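Local coordinates for alcohol dehydrogenase, zinc-containing (Streptococcus pneumoniae serotype 2, PDB 5YLN), which binds zinc and probably oxidises alcohols with NAD+ as a zinc-containing alcohol dehydrogenase, at residues N207-A212 against K220-D225. Residues are numbered along the deposited sequence; the frame is centred on the assembly and turned at random.
Sequences NRLETA and KVNSSD
Leu209 and Lys220 meet where helix 206-214 packs on strand 219-222, the last two elements of a beta-alpha-beta unit in the Rossmann-type sheet of the zinc-containing dehydrogenases. The axes of 207-212 and 220-222 come within 8.9 Å and run almost antiparallel (169°), as expected where a helix brings the chain back between parallel strands 198-203 and 219-222. Leu209 supplies the buried part: its CB lies 4.0 Å from Lys220 CB, and its CD1 reaches along the strand to the backbone, 3.6 Å from Val221 O, with Asn222 CB just beyond. Met201 and Asp203 of the neighbouring strand also touch this leucine. Val221 turns its own side chain to the other face of the sheet, where helix 226-236 packs over it.

At the exposed margin Lys220, on this outermost strand of the sheet, reaches to the carboxylate of Glu210. Its CG sits between the backbone N and the carbonyl carbon (chi1 63°), and the chain beyond is fully extended, laying CD against Leu209 CB on the way. Glu210 starts out pointing away from the strand, but the bend at chi2 brings its carboxylate back, and OE2 takes NZ on its anti lone pair at 2.8 Å. Asp206 holds the same ammonium in a second salt bridge, so two carboxylates probably stabilise its positive charge.

Past the strand, Asn222 shapes the turn toward helix 226-236, which Asp225 N-caps through Lys228 N. Asn222 OD1 closes an Asx turn, accepting Ser224 N in its carbonyl plane at 3.1 Å. Ser224 OG, tilted 33° from that plane, bonds to the same Asn222 OD1 at 2.6 Å.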
loop_
_atom_site.group_PDB
_atom_site.type_symbol
_atom_site.label_atom_id
_atom_site.label_comp_id
_atom_site.label_asym_id
_atom_site.label_seq_id
_atom_site.Cartn_x
_atom_site.Cartn_y
_atom_site.Cartn_z
ATOM N N ASN A 207 10.136 15.802 -25.755
ATOM C CA ASN A 207 9.054 16.758 -25.982
ATOM C C ASN A 207 8.062 16.735 -24.830
ATOM O O ASN A 207 7.636 17.784 -24.333
ATOM C CB ASN A 207 8.348 16.460 -27.306
ATOM C CG ASN A 207 9.202 16.816 -28.524
ATOM O OD1 ASN A 207 10.195 17.534 -28.404
ATOM N ND2 ASN A 207 8.805 16.330 -29.704
ATOM N N ARG A 208 7.681 15.537 -24.390
ATOM C CA ARG A 208 6.762 15.428 -23.263
ATOM C C ARG A 208 7.400 15.937 -21.967
ATOM O O ARG A 208 6.731 16.602 -21.158
ATOM C CB ARG A 208 6.283 13.979 -23.131
ATOM C CG ARG A 208 5.482 13.475 -24.364
ATOM C CD ARG A 208 4.592 12.276 -24.024
ATOM N NE ARG A 208 5.396 11.095 -23.698
ATOM C CZ ARG A 208 5.869 10.232 -24.604
ATOM N NH1 ARG A 208 5.614 10.411 -25.902
ATOM N NH2 ARG A 208 6.603 9.182 -24.217
ATOM N N LEU A 209 8.697 15.661 -21.760
ATOM C CA LEU A 209 9.380 16.191 -20.578
ATOM C C LEU A 209 9.427 17.720 -20.594
ATOM O O LEU A 209 9.231 18.361 -19.555
ATOM C CB LEU A 209 10.792 15.605 -20.457
ATOM C CG LEU A 209 10.924 14.132 -20.021
ATOM C CD1 LEU A 209 12.387 13.671 -20.037
ATOM C CD2 LEU A 209 10.302 13.878 -18.662
ATOM N N GLU A 210 9.678 18.318 -21.763
ATOM C CA GLU A 210 9.660 19.774 -21.877
ATOM C C GLU A 210 8.287 20.339 -21.538
ATOM O O GLU A 210 8.182 21.360 -20.854
ATOM C CB GLU A 210 10.080 20.204 -23.285
ATOM C CG GLU A 210 11.580 20.340 -23.464
ATOM C CD GLU A 210 12.188 21.394 -22.542
ATOM O OE1 GLU A 210 11.788 22.582 -22.622
ATOM O OE2 GLU A 210 13.070 21.033 -21.734
ATOM N N THR A 211 7.222 19.691 -22.010
ATOM C CA THR A 211 5.882 20.120 -21.623
ATOM C C THR A 211 5.686 19.981 -20.109
ATOM O O THR A 211 5.034 20.818 -19.478
ATOM C CB THR A 211 4.834 19.306 -22.395
ATOM O OG1 THR A 211 4.995 19.509 -23.806
ATOM C CG2 THR A 211 3.414 19.709 -21.990
ATOM N N ALA A 212 6.266 18.937 -19.505
ATOM C CA ALA A 212 6.103 18.738 -18.067
ATOM C C ALA A 212 6.701 19.901 -17.281
ATOM O O ALA A 212 6.085 20.412 -16.340
ATOM C CB ALA A 212 6.739 17.414 -17.643
ATOM N N LYS A 220 13.377 17.259 -14.909
ATOM C CA LYS A 220 13.090 16.188 -15.845
ATOM C C LYS A 220 14.223 15.178 -15.805
ATOM O O LYS A 220 15.391 15.530 -15.603
ATOM C CB LYS A 220 12.914 16.704 -17.281
ATOM C CG LYS A 220 14.166 17.355 -17.878
ATOM C CD LYS A 220 13.920 17.807 -19.321
ATOM C CE LYS A 220 15.123 18.570 -19.864
ATOM N NZ LYS A 220 14.913 18.928 -21.300
ATOM N N VAL A 221 13.869 13.916 -16.004
ATOM C CA VAL A 221 14.854 12.847 -16.098
ATOM C C VAL A 221 14.448 11.977 -17.270
ATOM O O VAL A 221 13.312 11.501 -17.316
ATOM C CB VAL A 221 14.929 12.008 -14.811
ATOM C CG1 VAL A 221 15.866 10.822 -15.004
ATOM C CG2 VAL A 221 15.372 12.877 -13.635
ATOM N N ASN A 222 15.351 11.794 -18.229
ATOM C CA ASN A 222 15.071 10.947 -19.377
ATOM C C ASN A 222 15.428 9.511 -19.007
ATOM O O ASN A 222 16.546 9.238 -18.558
ATOM C CB ASN A 222 15.849 11.418 -20.605
ATOM C CG ASN A 222 15.293 10.845 -21.904
ATOM O OD1 ASN A 222 15.119 9.640 -22.038
ATOM N ND2 ASN A 222 14.973 11.715 -22.843
ATOM N N SER A 223 14.478 8.597 -19.174
ATOM C CA SER A 223 14.655 7.220 -18.737
ATOM C C SER A 223 15.285 6.336 -19.807
ATOM O O SER A 223 15.219 5.107 -19.695
ATOM C CB SER A 223 13.315 6.636 -18.291
ATOM O OG SER A 223 12.324 6.860 -19.275
ATOM N N SER A 224 15.898 6.931 -20.831
ATOM C CA SER A 224 16.444 6.132 -21.926
ATOM C C SER A 224 17.557 5.211 -21.444
ATOM O O SER A 224 17.620 4.042 -21.840
ATOM C CB SER A 224 16.936 7.044 -23.043
ATOM O OG SER A 224 15.827 7.676 -23.657
ATOM N N ASP A 225 18.449 5.722 -20.594
ATOM C CA ASP A 225 19.381 4.901 -19.836
ATOM C C ASP A 225 18.778 4.715 -18.447
ATOM O O ASP A 225 18.966 5.576 -17.578
ATOM C CB ASP A 225 20.763 5.564 -19.752
ATOM C CG ASP A 225 21.824 4.681 -19.072
ATOM O OD1 ASP A 225 21.498 3.889 -18.160
ATOM O OD2 ASP A 225 23.011 4.805 -19.435
#